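Local atomic coordinates of purine nucleoside phosphorylase (Anopheles gambiae, PDB entry 2P4S), a protein that catalyses the phosphorolysis of inosine, guanosine and their 2'-deoxy forms, releasing the free purine base and a pentose 1-phosphate in the purine salvage pathway. Residues P162-Q167 / H189-T194; F170-G175 / A227-L232; M215-H220 / N249-K254; R264-E269 / V360-K365; M329-M332 / E337-H340. All blocks are in the same frame, centred on the assembly; numbering follows the deposited sequence.

Interaction 1 of 5, residues P162-Q167 / H189-T194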
# COMPACT_ATOMS: atom_id res chain seq x y z
N PRO A 162 28.51 13.15 23.66
CA PRO A 162 27.40 12.33 24.18
C PRO A 162 26.35 12.02 23.10
O PRO A 162 25.77 12.95 22.44
CB PRO A 162 26.80 13.19 25.30
CG PRO A 162 27.26 14.56 25.03
CD PRO A 162 28.55 14.48 24.30
N VAL A 163 26.13 10.72 22.93
CA VAL A 163 25.10 10.18 22.01
C VAL A 163 24.17 9.20 22.78
O VAL A 163 24.49 8.75 23.88
CB VAL A 163 25.73 9.51 20.71
CG1 VAL A 163 26.67 10.46 19.96
CG2 VAL A 163 26.50 8.24 21.05
N MET A 164 23.02 8.96 22.17
CA MET A 164 22.05 7.96 22.60
C MET A 164 21.92 7.01 21.40
O MET A 164 21.53 7.40 20.31
CB MET A 164 20.72 8.67 22.79
CG MET A 164 19.71 7.86 23.50
SD MET A 164 18.22 8.83 23.54
CE MET A 164 18.82 10.43 23.70
N CYS A 165 22.24 5.75 21.61
CA CYS A 165 22.39 4.82 20.54
C CYS A 165 21.46 3.58 20.66
O CYS A 165 21.51 2.83 21.66
CB CYS A 165 23.87 4.49 20.50
SG CYS A 165 24.25 3.48 19.16
N MET A 166 20.56 3.42 19.69
CA MET A 166 19.77 2.20 19.54
C MET A 166 20.59 1.11 18.91
O MET A 166 20.80 1.09 17.70
CB MET A 166 18.51 2.41 18.73
CG MET A 166 17.36 2.95 19.54
SD MET A 166 15.94 3.23 18.47
CE MET A 166 15.24 1.58 18.23
N GLN A 167 21.09 0.22 19.74
CA GLN A 167 21.82 -0.92 19.25
C GLN A 167 20.84 -2.03 18.89
O GLN A 167 20.47 -2.88 19.74
CB GLN A 167 22.82 -1.40 20.28
CG GLN A 167 23.78 -2.42 19.71
CD GLN A 167 24.74 -2.96 20.77
OE1 GLN A 167 24.46 -2.85 21.97
NE2 GLN A 167 25.85 -3.54 20.34
N HIS A 189 13.74 12.72 21.25
CA HIS A 189 13.36 14.12 21.26
C HIS A 189 13.05 14.61 22.69
O HIS A 189 13.58 15.64 23.15
CB HIS A 189 12.13 14.28 20.34
CG HIS A 189 11.41 15.59 20.49
ND1 HIS A 189 11.96 16.80 20.11
CD2 HIS A 189 10.14 15.86 20.89
CE1 HIS A 189 11.08 17.76 20.33
NE2 HIS A 189 9.96 17.21 20.79
N LEU A 190 12.18 13.88 23.40
CA LEU A 190 11.79 14.25 24.75
C LEU A 190 13.01 14.34 25.69
O LEU A 190 13.06 15.19 26.55
CB LEU A 190 10.76 13.28 25.29
CG LEU A 190 9.37 13.36 24.67
CD1 LEU A 190 8.46 12.32 25.34
CD2 LEU A 190 8.78 14.80 24.76
N ILE A 191 13.98 13.46 25.49
CA ILE A 191 15.28 13.52 26.17
C ILE A 191 16.16 14.73 25.76
O ILE A 191 17.09 15.05 26.48
CB ILE A 191 16.02 12.19 25.93
CG1 ILE A 191 15.37 11.09 26.81
CG2 ILE A 191 17.57 12.31 26.08
CD1 ILE A 191 15.82 9.69 26.45
N GLY A 192 15.86 15.37 24.62
CA GLY A 192 16.63 16.49 24.13
C GLY A 192 17.52 16.27 22.91
O GLY A 192 18.25 17.17 22.56
N CYS A 193 17.49 15.10 22.26
CA CYS A 193 18.15 14.94 20.94
C CYS A 193 17.58 15.91 19.91
O CYS A 193 16.34 15.98 19.73
CB CYS A 193 18.07 13.51 20.41
SG CYS A 193 18.86 12.29 21.45
N THR A 194 18.48 16.65 19.24
CA THR A 194 18.10 17.60 18.18
C THR A 194 18.33 16.94 16.82
O THR A 194 17.77 17.35 15.81
CB THR A 194 18.95 18.95 18.23
OG1 THR A 194 20.32 18.62 18.26
CG2 THR A 194 18.63 19.84 19.46

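Interaction 2 of 5, residues F170-G175 / A227-L232. With DIH (7-[[(3R,4R)-3-(hydroxymethyl)-4-oxidanyl-pyrrolidin-1-ium-1-yl]methyl]-3,5-dihydropyrrolo[3,2-d]pyrimidin-4-one), chain F.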
# COMPACT_ATOMS: atom_id res chain seq x y z
N PHE A 170 13.56 -2.04 15.46
CA PHE A 170 12.25 -2.70 15.32
C PHE A 170 11.74 -2.54 13.90
O PHE A 170 11.82 -1.43 13.33
CB PHE A 170 11.20 -2.07 16.29
CG PHE A 170 11.73 -1.86 17.68
CD1 PHE A 170 12.36 -2.92 18.36
CD2 PHE A 170 11.70 -0.60 18.28
CE1 PHE A 170 12.89 -2.72 19.64
CE2 PHE A 170 12.24 -0.42 19.58
CZ PHE A 170 12.82 -1.47 20.24
N HIS A 171 11.18 -3.61 13.34
CA HIS A 171 10.76 -3.62 11.95
C HIS A 171 9.32 -4.01 11.88
O HIS A 171 8.84 -4.80 12.70
CB HIS A 171 11.57 -4.62 11.14
CG HIS A 171 13.05 -4.59 11.42
ND1 HIS A 171 13.95 -3.96 10.58
CD2 HIS A 171 13.79 -5.17 12.40
CE1 HIS A 171 15.18 -4.13 11.04
NE2 HIS A 171 15.11 -4.87 12.14
N HIS A 172 8.65 -3.48 10.86
CA HIS A 172 7.24 -3.72 10.62
C HIS A 172 6.90 -5.19 10.38
O HIS A 172 5.86 -5.66 10.83
CB HIS A 172 6.80 -2.84 9.45
CG HIS A 172 5.31 -2.69 9.31
ND1 HIS A 172 4.48 -2.36 10.37
CD2 HIS A 172 4.51 -2.79 8.22
CE1 HIS A 172 3.24 -2.27 9.94
NE2 HIS A 172 3.23 -2.51 8.64
N TYR A 173 7.78 -5.92 9.68
CA TYR A 173 7.63 -7.38 9.46
C TYR A 173 7.68 -8.23 10.76
O TYR A 173 7.33 -9.44 10.75
CB TYR A 173 8.64 -7.90 8.42
CG TYR A 173 10.09 -7.76 8.84
CD1 TYR A 173 10.64 -8.56 9.88
CD2 TYR A 173 10.95 -6.86 8.18
CE1 TYR A 173 11.99 -8.42 10.28
CE2 TYR A 173 12.28 -6.72 8.59
CZ TYR A 173 12.79 -7.52 9.63
OH TYR A 173 14.13 -7.37 10.03
N GLU A 174 8.12 -7.62 11.86
CA GLU A 174 8.05 -8.27 13.18
C GLU A 174 6.62 -8.22 13.71
O GLU A 174 6.31 -8.87 14.67
CB GLU A 174 9.04 -7.67 14.19
CG GLU A 174 10.53 -7.90 13.82
CD GLU A 174 11.54 -7.15 14.76
OE1 GLU A 174 11.85 -7.67 15.85
OE2 GLU A 174 12.03 -6.04 14.43
N GLY A 175 5.74 -7.46 13.08
CA GLY A 175 4.41 -7.33 13.62
C GLY A 175 4.18 -6.03 14.37
O GLY A 175 3.08 -5.80 14.82
N ALA A 227 -0.13 4.22 0.66
CA ALA A 227 -1.22 3.26 0.92
C ALA A 227 -1.97 3.56 2.20
O ALA A 227 -3.01 2.94 2.48
CB ALA A 227 -0.66 1.83 0.97
N GLY A 228 -1.46 4.52 2.97
CA GLY A 228 -2.05 4.88 4.25
C GLY A 228 -1.37 4.33 5.49
O GLY A 228 -1.90 4.46 6.58
N ASN A 229 -0.19 3.72 5.35
CA ASN A 229 0.52 3.12 6.47
C ASN A 229 1.64 4.10 6.89
O ASN A 229 2.74 4.12 6.33
CB ASN A 229 1.03 1.75 6.03
CG ASN A 229 1.60 0.92 7.17
OD1 ASN A 229 1.45 1.23 8.36
ND2 ASN A 229 2.24 -0.18 6.80
N ASN A 230 1.33 4.95 7.87
CA ASN A 230 2.20 6.10 8.25
C ASN A 230 2.25 6.12 9.75
O ASN A 230 1.21 5.97 10.33
CB ASN A 230 1.61 7.43 7.71
CG ASN A 230 2.56 8.61 7.86
OD1 ASN A 230 2.75 9.11 8.96
ND2 ASN A 230 3.14 9.09 6.74
N PRO A 231 3.43 6.35 10.37
CA PRO A 231 3.49 6.47 11.85
C PRO A 231 2.68 7.66 12.45
O PRO A 231 2.42 7.68 13.64
CB PRO A 231 5.00 6.62 12.13
CG PRO A 231 5.54 7.22 10.89
CD PRO A 231 4.78 6.55 9.79
N LEU A 232 2.23 8.60 11.64
CA LEU A 232 1.55 9.74 12.18
C LEU A 232 0.04 9.63 12.06
O LEU A 232 -0.69 10.54 12.44
CB LEU A 232 2.04 11.03 11.49
CG LEU A 232 3.55 11.23 11.40
CD1 LEU A 232 3.78 12.48 10.58
CD2 LEU A 232 4.22 11.31 12.80
O5' DIH F . 18.55 -9.40 6.02
C5' DIH F . 17.20 -8.91 6.18
C4' DIH F . 17.30 -7.63 6.97
C6' DIH F . 18.29 -6.63 6.32
C3' DIH F . 15.95 -6.95 7.04
O3' DIH F . 15.84 -6.29 8.30
C2' DIH F . 16.04 -5.88 5.96
N1' DIH F . 17.46 -5.41 6.09
C10 DIH F . 17.81 -4.52 4.97
C9 DIH F . 18.13 -5.14 3.63
C8 DIH F . 19.42 -5.57 3.21
N7 DIH F . 19.33 -6.04 1.93
C5 DIH F . 18.04 -5.94 1.50
C6 DIH F . 17.35 -6.22 0.22
O6 DIH F . 17.97 -6.72 -0.81
N1 DIH F . 16.03 -5.94 0.19
C2 DIH F . 15.34 -5.42 1.26
N3 DIH F . 15.94 -5.12 2.42
C4 DIH F . 17.29 -5.37 2.54

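Interaction 3 of 5, residues M215-H220 / N249-K254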
# COMPACT_ATOMS: atom_id res chain seq x y z
N MET A 215 25.60 4.35 0.83
CA MET A 215 24.77 5.32 0.17
C MET A 215 24.18 6.30 1.16
O MET A 215 23.30 5.92 1.94
CB MET A 215 23.63 4.65 -0.59
CG MET A 215 22.92 5.63 -1.55
SD MET A 215 21.29 5.08 -1.98
CE MET A 215 20.36 5.36 -0.44
N LEU A 216 24.61 7.57 1.11
CA LEU A 216 23.85 8.66 1.75
C LEU A 216 22.44 8.67 1.21
O LEU A 216 22.21 8.59 0.01
CB LEU A 216 24.45 10.04 1.52
CG LEU A 216 25.96 10.13 1.81
CD1 LEU A 216 26.53 11.47 1.41
CD2 LEU A 216 26.31 9.73 3.28
N ILE A 217 21.49 8.80 2.12
CA ILE A 217 20.11 8.93 1.71
C ILE A 217 19.87 10.40 1.47
O ILE A 217 20.01 11.24 2.37
CB ILE A 217 19.14 8.27 2.72
CG1 ILE A 217 19.57 6.81 2.98
CG2 ILE A 217 17.66 8.41 2.21
CD1 ILE A 217 18.69 6.02 4.02
N LYS A 218 19.57 10.70 0.22
CA LYS A 218 19.27 12.04 -0.18
C LYS A 218 17.75 12.23 -0.12
O LYS A 218 17.27 13.34 0.09
CB LYS A 218 19.81 12.28 -1.59
CG LYS A 218 19.48 13.66 -2.14
CD LYS A 218 20.06 13.91 -3.56
CE LYS A 218 20.07 15.43 -3.87
NZ LYS A 218 20.60 15.59 -5.32
N ASP A 219 17.00 11.14 -0.33
CA ASP A 219 15.57 11.21 -0.37
C ASP A 219 15.00 9.80 -0.24
O ASP A 219 15.75 8.83 -0.32
CB ASP A 219 15.09 11.84 -1.69
CG ASP A 219 13.77 12.59 -1.53
OD1 ASP A 219 13.13 12.47 -0.44
OD2 ASP A 219 13.34 13.25 -2.48
N HIS A 220 13.71 9.70 -0.00
CA HIS A 220 13.07 8.40 0.00
C HIS A 220 11.72 8.45 -0.76
O HIS A 220 11.19 9.52 -1.09
CB HIS A 220 12.90 7.86 1.46
CG HIS A 220 11.92 8.63 2.29
ND1 HIS A 220 12.21 9.09 3.56
CD2 HIS A 220 10.66 9.06 2.02
CE1 HIS A 220 11.16 9.74 4.04
NE2 HIS A 220 10.21 9.72 3.12
N ASN A 249 14.28 19.00 2.23
CA ASN A 249 15.51 18.93 3.03
C ASN A 249 15.38 18.09 4.28
O ASN A 249 16.08 18.32 5.26
CB ASN A 249 16.03 20.34 3.37
CG ASN A 249 16.11 21.25 2.14
OD1 ASN A 249 16.50 20.82 1.04
ND2 ASN A 249 15.68 22.48 2.31
N THR A 250 14.52 17.08 4.25
CA THR A 250 14.40 16.11 5.36
C THR A 250 15.73 15.46 5.64
O THR A 250 16.14 15.36 6.80
CB THR A 250 13.37 15.02 5.01
OG1 THR A 250 12.07 15.60 5.05
CG2 THR A 250 13.42 13.82 5.95
N TYR A 251 16.40 15.00 4.58
CA TYR A 251 17.75 14.45 4.73
C TYR A 251 18.72 15.62 4.53
O TYR A 251 18.86 16.14 3.43
CB TYR A 251 17.98 13.30 3.73
CG TYR A 251 17.08 12.14 4.00
CD1 TYR A 251 17.37 11.22 5.00
CD2 TYR A 251 15.89 11.98 3.27
CE1 TYR A 251 16.50 10.15 5.28
CE2 TYR A 251 15.02 10.93 3.53
CZ TYR A 251 15.32 10.02 4.53
OH TYR A 251 14.45 8.97 4.75
N ASP A 252 19.36 16.04 5.62
CA ASP A 252 19.96 17.38 5.67
C ASP A 252 21.07 17.58 4.62
O ASP A 252 22.06 16.86 4.64
CB ASP A 252 20.45 17.70 7.08
CG ASP A 252 20.87 19.16 7.23
OD1 ASP A 252 19.96 20.04 7.31
OD2 ASP A 252 22.10 19.40 7.22
N PRO A 253 20.87 18.50 3.66
CA PRO A 253 21.88 18.70 2.60
C PRO A 253 23.30 19.00 3.10
O PRO A 253 24.27 18.44 2.58
CB PRO A 253 21.30 19.87 1.77
CG PRO A 253 19.83 19.73 1.97
CD PRO A 253 19.68 19.36 3.45
N LYS A 254 23.42 19.83 4.13
CA LYS A 254 24.71 20.18 4.70
C LYS A 254 25.40 19.03 5.36
O LYS A 254 26.62 18.91 5.23
CB LYS A 254 24.57 21.31 5.70
CG LYS A 254 24.40 22.70 5.15
CD LYS A 254 24.01 23.59 6.32
CE LYS A 254 24.31 25.05 6.06
NZ LYS A 254 24.14 25.83 7.38
O HOH W 1 15.52 15.27 1.68
O HOH W 2 18.87 15.78 0.99

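Interaction 4 of 5, residues R264-E269 / V360-K365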
# COMPACT_ATOMS: atom_id res chain seq x y z
N ARG A 264 36.29 11.41 1.81
CA ARG A 264 37.64 11.57 1.26
C ARG A 264 38.75 11.62 2.36
O ARG A 264 39.83 11.03 2.17
CB ARG A 264 37.73 12.75 0.25
CG ARG A 264 39.05 12.72 -0.48
CD ARG A 264 39.14 13.58 -1.69
NE ARG A 264 40.51 13.58 -2.17
CZ ARG A 264 41.07 14.58 -2.83
NH1 ARG A 264 40.40 15.72 -3.11
NH2 ARG A 264 42.32 14.44 -3.22
N GLN A 265 38.50 12.29 3.49
CA GLN A 265 39.45 12.28 4.63
C GLN A 265 39.84 10.87 5.09
O GLN A 265 40.99 10.64 5.43
CB GLN A 265 38.92 13.04 5.84
CG GLN A 265 38.70 14.55 5.61
CD GLN A 265 37.87 15.17 6.75
OE1 GLN A 265 37.33 14.45 7.64
NE2 GLN A 265 37.76 16.51 6.76
N ILE A 266 38.89 9.93 5.07
CA ILE A 266 39.15 8.59 5.60
C ILE A 266 39.38 7.53 4.51
O ILE A 266 39.55 6.34 4.80
CB ILE A 266 38.10 8.18 6.67
CG1 ILE A 266 36.70 7.99 6.03
CG2 ILE A 266 38.11 9.24 7.79
CD1 ILE A 266 35.63 7.48 6.98
N GLY A 267 39.43 7.97 3.27
CA GLY A 267 39.86 7.09 2.19
C GLY A 267 38.77 6.23 1.58
O GLY A 267 39.07 5.26 0.92
N ILE A 268 37.50 6.58 1.80
CA ILE A 268 36.38 5.78 1.26
C ILE A 268 35.51 6.46 0.17
O ILE A 268 34.37 6.04 -0.08
CB ILE A 268 35.45 5.25 2.39
CG1 ILE A 268 34.76 6.42 3.12
CG2 ILE A 268 36.22 4.22 3.30
CD1 ILE A 268 33.55 6.02 3.95
N GLU A 269 36.04 7.51 -0.46
CA GLU A 269 35.28 8.28 -1.43
C GLU A 269 34.69 7.49 -2.58
O GLU A 269 33.57 7.78 -3.02
CB GLU A 269 36.02 9.55 -1.90
CG GLU A 269 37.28 9.33 -2.66
CD GLU A 269 38.52 8.96 -1.81
OE1 GLU A 269 38.46 8.66 -0.59
OE2 GLU A 269 39.59 8.92 -2.41
N VAL A 360 30.85 7.63 11.20
CA VAL A 360 29.78 8.16 12.06
C VAL A 360 30.30 9.14 13.15
O VAL A 360 29.66 10.16 13.45
CB VAL A 360 28.92 7.03 12.68
CG1 VAL A 360 27.96 7.58 13.77
CG2 VAL A 360 28.11 6.34 11.55
N SER A 361 31.44 8.80 13.71
CA SER A 361 32.11 9.61 14.72
C SER A 361 32.50 11.01 14.22
O SER A 361 32.29 12.02 14.90
CB SER A 361 33.34 8.80 15.18
OG SER A 361 34.06 9.53 16.11
N ARG A 362 33.00 11.09 12.99
CA ARG A 362 33.23 12.39 12.33
C ARG A 362 31.98 13.21 12.01
O ARG A 362 32.03 14.43 12.14
CB ARG A 362 34.12 12.22 11.12
CG ARG A 362 35.46 11.72 11.54
CD ARG A 362 36.51 11.90 10.51
NE ARG A 362 37.76 11.28 10.98
CZ ARG A 362 38.98 11.59 10.52
NH1 ARG A 362 39.11 12.50 9.55
NH2 ARG A 362 40.05 10.97 11.00
N ILE A 363 30.86 12.56 11.61
CA ILE A 363 29.57 13.29 11.49
C ILE A 363 29.06 13.88 12.79
O ILE A 363 28.64 15.03 12.83
CB ILE A 363 28.42 12.46 10.80
CG1 ILE A 363 28.55 12.56 9.27
CG2 ILE A 363 27.02 13.03 11.11
CD1 ILE A 363 29.05 11.28 8.72
N VAL A 364 29.10 13.09 13.86
CA VAL A 364 28.64 13.55 15.18
C VAL A 364 29.54 14.72 15.65
O VAL A 364 29.05 15.73 16.22
CB VAL A 364 28.67 12.36 16.19
CG1 VAL A 364 28.51 12.85 17.64
CG2 VAL A 364 27.60 11.35 15.84
N LYS A 365 30.85 14.57 15.42
CA LYS A 365 31.80 15.64 15.73
C LYS A 365 31.47 16.94 14.97
O LYS A 365 31.51 18.01 15.55
CB LYS A 365 33.23 15.17 15.46
CG LYS A 365 34.32 16.27 15.43
CD LYS A 365 35.59 15.71 14.72
CE LYS A 365 36.86 16.50 15.13
NZ LYS A 365 37.00 17.77 14.36

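Interaction 5 of 5, residues M329-M332 / E337-H340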
# COMPACT_ATOMS: atom_id res chain seq x y z
N MET A 329 23.70 -6.90 -3.67
CA MET A 329 23.13 -6.34 -4.88
C MET A 329 21.76 -6.96 -5.03
O MET A 329 21.58 -8.13 -4.73
CB MET A 329 24.05 -6.62 -6.11
CG MET A 329 25.41 -5.87 -6.09
SD MET A 329 25.27 -4.12 -5.59
CE MET A 329 24.50 -3.39 -7.04
N CYS A 330 20.78 -6.16 -5.44
CA CYS A 330 19.46 -6.69 -5.76
C CYS A 330 19.60 -7.60 -7.00
O CYS A 330 20.40 -7.31 -7.90
CB CYS A 330 18.49 -5.56 -6.08
SG CYS A 330 18.08 -4.59 -4.66
N THR A 331 18.80 -8.67 -7.05
CA THR A 331 18.77 -9.54 -8.21
C THR A 331 18.15 -8.85 -9.43
O THR A 331 16.97 -8.45 -9.43
CB THR A 331 18.03 -10.87 -7.93
OG1 THR A 331 18.48 -11.42 -6.68
CG2 THR A 331 18.31 -11.90 -9.08
N MET A 332 18.92 -8.77 -10.51
CA MET A 332 18.45 -7.99 -11.65
C MET A 332 18.15 -8.77 -12.95
O MET A 332 17.79 -8.19 -13.96
CB MET A 332 19.42 -6.83 -11.84
CG MET A 332 19.16 -5.78 -10.73
SD MET A 332 20.58 -4.80 -10.81
CE MET A 332 20.95 -4.21 -9.12
N GLU A 337 22.70 -15.95 -10.21
CA GLU A 337 22.57 -16.75 -9.00
C GLU A 337 22.27 -15.78 -7.87
O GLU A 337 22.93 -14.75 -7.75
CB GLU A 337 23.81 -17.63 -8.73
CG GLU A 337 23.73 -19.00 -9.44
CD GLU A 337 22.32 -19.63 -9.30
OE1 GLU A 337 21.99 -19.98 -8.14
OE2 GLU A 337 21.56 -19.72 -10.32
N GLU A 338 21.24 -16.10 -7.09
CA GLU A 338 20.85 -15.27 -5.97
C GLU A 338 21.28 -15.95 -4.69
O GLU A 338 20.97 -17.11 -4.44
CB GLU A 338 19.34 -15.01 -5.97
CG GLU A 338 18.82 -14.28 -4.74
CD GLU A 338 17.32 -14.07 -4.80
OE1 GLU A 338 16.56 -14.94 -4.30
OE2 GLU A 338 16.90 -13.05 -5.40
N GLU A 339 22.02 -15.20 -3.88
CA GLU A 339 22.49 -15.69 -2.59
C GLU A 339 22.23 -14.62 -1.52
O GLU A 339 23.15 -14.18 -0.84
CB GLU A 339 23.98 -16.07 -2.68
CG GLU A 339 24.26 -17.31 -3.58
CD GLU A 339 25.77 -17.52 -3.88
OE1 GLU A 339 26.54 -17.93 -2.95
OE2 GLU A 339 26.17 -17.29 -5.05
N HIS A 340 20.98 -14.19 -1.37
CA HIS A 340 20.62 -13.24 -0.31
C HIS A 340 20.61 -14.02 0.99
O HIS A 340 19.86 -15.00 1.10
CB HIS A 340 19.22 -12.64 -0.54
CG HIS A 340 19.11 -11.79 -1.77
ND1 HIS A 340 20.18 -11.08 -2.29
CD2 HIS A 340 18.05 -11.51 -2.57
CE1 HIS A 340 19.78 -10.41 -3.36
NE2 HIS A 340 18.49 -10.65 -3.54
O HOH W 3 16.78 -9.09 -5.03

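Interaction 1 of 5, residues P162-Q167 / H189-T194
Met164 reaches from its strand across to Ile191 and Cys193, where the chain is coming off the end of a helix. CB leaves the strand toward that helix end; chi1 (-167°) sets CG anti to the backbone N, and an anti chi2 (-177°) keeps the zigzag extended to SD. Neither carbon touches the partner segment; they serve as the arm. SD makes the first approach, lying 3.9 Å from Ile191 CD1. Chi3 of -35° then bends CE toward Ile191 and Cys193. CE comes within 3.3 Å of Ile191 CG2, tighter than normal packing between carbons, and it is modelled too close to the sulfur of Cys193, so the exact place of this methyl is doubtful. The apolar packing rests on the thioether sulfur against Ile191, with Cys193 adjacent and all three residues buried. Gly192, with positive phi, closes the helix in a Schellman motif and turns the chain so that Cys193 faces back to the sheet. This is packing inside a beta-alpha-beta crossover, in which strand 161-167 leads through helix 178-191 into strand 195-204. Strand 161-167 lies between parallel strand 112-116 and antiparallel strand 152-158, with Met188 of the helix and Phe155 of the latter strand completing the surroundings of Met164.

Interaction 2 of 5, residues F170-G175 / A227-L232
Asn229 ND2 reaches across a subunit boundary while also facing His172: it is hydrogen-bonded to Ala227 O of the second subunit, and it lies 3.1 Å from His172 NE2. The two side chains extend from opposite directions, each with CG anti to its own backbone N (chi1 -164° for His172, -171° for Asn229), and the imidazole and amide planes are turned 51° apart. At the other side of the ring, His172 ND1 is hydrogen-bonded to Tyr176 O, which helps to fix the ring's rotation. Asn229 follows Gly228, whose positive phi ends helix 223-226 in a Schellman motif. One residue further on, Asn230 OD1 accepts from Leu232 N at 2.8 Å on an in-plane lone pair, forming an Asx turn. The 170-175 loop also serves the active site: Phe170 and His171 bind phosphate, and Tyr173 OH donates to O3' of the bound inhibitor DIH at 2.7 Å, meeting the group that stands for the sugar 3'-hydroxyl. That phenol oxygen lies over one face of the His171 ring, while Phe244 of the second subunit meets the Tyr173 ring edge-to-face. Pocket and trimer interface thus share one short 3-10 turn, 172-174. The turn lies in the loop that connects strand 161-167 to helix 178-191, whose Leu178 packs on both His172 and Asn229, and helix 307-315 backs the 227-232 loop through contacts with Asn230, Pro231 and Leu232.

Interaction 3 of 5, residues M215-H220 / N249-K254
Tyr251 lies against strand 214-221, an inner strand of the alpha/beta fold, and its ring meets Ile217 with a face and His220 with an edge. The strand pairs with parallel 272-279 and antiparallel 319-329; Tyr251 sits in the loop leading into helix 253-265, just before the N-cap Asp252. Over one face, Ile217 CG2 makes a CH-pi contact, 3.7 Å from the ring centroid and only 12° off the normal. Thr250 CG2 of the same loop lies over the opposite face, offset toward the rim, so the ring is sandwiched between two methyl groups. The hydroxyl runs on to the imidazole: Tyr251 OH and His220 ND1 are 2.5 Å apart in a nearly straight hydrogen bond (171°), formed in the plane of the histidine. His220 turns its ring to this point with CG between the backbone N and the carbonyl carbon (chi1 68°), and the two ring planes stand almost perpendicular. Beside it, Asp219 faces the other way, its OD2 hydrogen-bonded to Tyr334 of the third subunit. The two backbones are joined through water. Lys218 O accepts from two waters, each at 3.1 Å: the first accepts from Tyr251 N at 3.0 Å, and the second donates also to Tyr251 O at 2.5 Å.

Interaction 4 of 5, residues R264-E269 / V360-K365
The CA atoms of Ile266 and Arg362 are 9.7 Å apart, so the end of helix 253-265 and the flank of helix 353-370 are bridged here by side chains alone. Arg362 does most of the spanning. Its chain is extended from CG to NE, which delivers the guanidinium to the end of the other helix. There Ile266 CG2 sits over the centre of one face of that flat group, 3.6 Å above its plane and 3.7 Å from Arg362 CZ. The helix stops in a Schellman motif: Gly267 is the C-prime residue, with Gly267 N bonded to Arg264 O and Ile268 N to Ala263 O, and the chain turns away just past Ile266. At the guanidinium edge, Arg362 NH1 donates to Gln265 OE1 in a long hydrogen bond of 3.3 Å with an angle of 150° at the hydrogen. The oxygen lies in the guanidinium plane, but seen from the amide the donor stands 47° above the carbonyl plane, the two planes being 59° apart. The stronger hold on the arginine comes from its own helix, through the salt bridge of NE with Glu358 OE2.

Interaction 5 of 5, residues M329-M332 / E337-H340
Thr331 OG1 donates a hydrogen bond to Glu338 OE2 at 2.6 Å, and the carboxylate receives it on the anti lone pair, the one facing away from OE1. On the threonine, chi1 of -46° places OG1 anti to the carbonyl carbon and turns it to the 337-340 segment. Glu338 is extended, with its carboxylate turned about a right angle to the chain (chi3 91°). The two side chains cross at about a right angle. OE1 is held in turn by Ala248 N of the second subunit. The segments lie at the end of strand 319-329 and in the loop that follows, before helix 342-350. This region borders the nucleoside site: the Cys330 side chain lies about 4 Å from the bound inhibitor DIH at its nearest atoms, and His340 is close to Asn328, a nucleoside-binding residue. The His340 ring has Glu338 CG over one face, 3.6 Å above the plane and toward the rim. Its edge faces Met329, with CE1 3.2 Å from Met329 O and that oxygen in the ring plane. A water ties the ring to the backbone, accepting from Thr331 N at 2.9 Å and hydrogen-bonded to His340 NE2 at 2.8 Å.

How the interactions relate
Interactions 1 and 3 are buried and both reach the central sheet, but interaction 1 is wholly apolar whereas interaction 3 combines a ring face with a short polar bond and bridging waters. Interaction 4 is a surface contact, built on an arginine; it shares helix 253-265 with interaction 3, one at its start and the other at its end, and touches interaction 1 where Val163 CG1 packs 3.8 Å from Val364 CG1. Interactions 2 and 5 are partly buried, their centres about 25 Å apart: interaction 2 joins two loops and interaction 5 folds a single loop on itself; both border the ligand site. Both also bond to the second subunit, while interactions 2 and 3 each touch the third; interactions 1 and 4 touch neither.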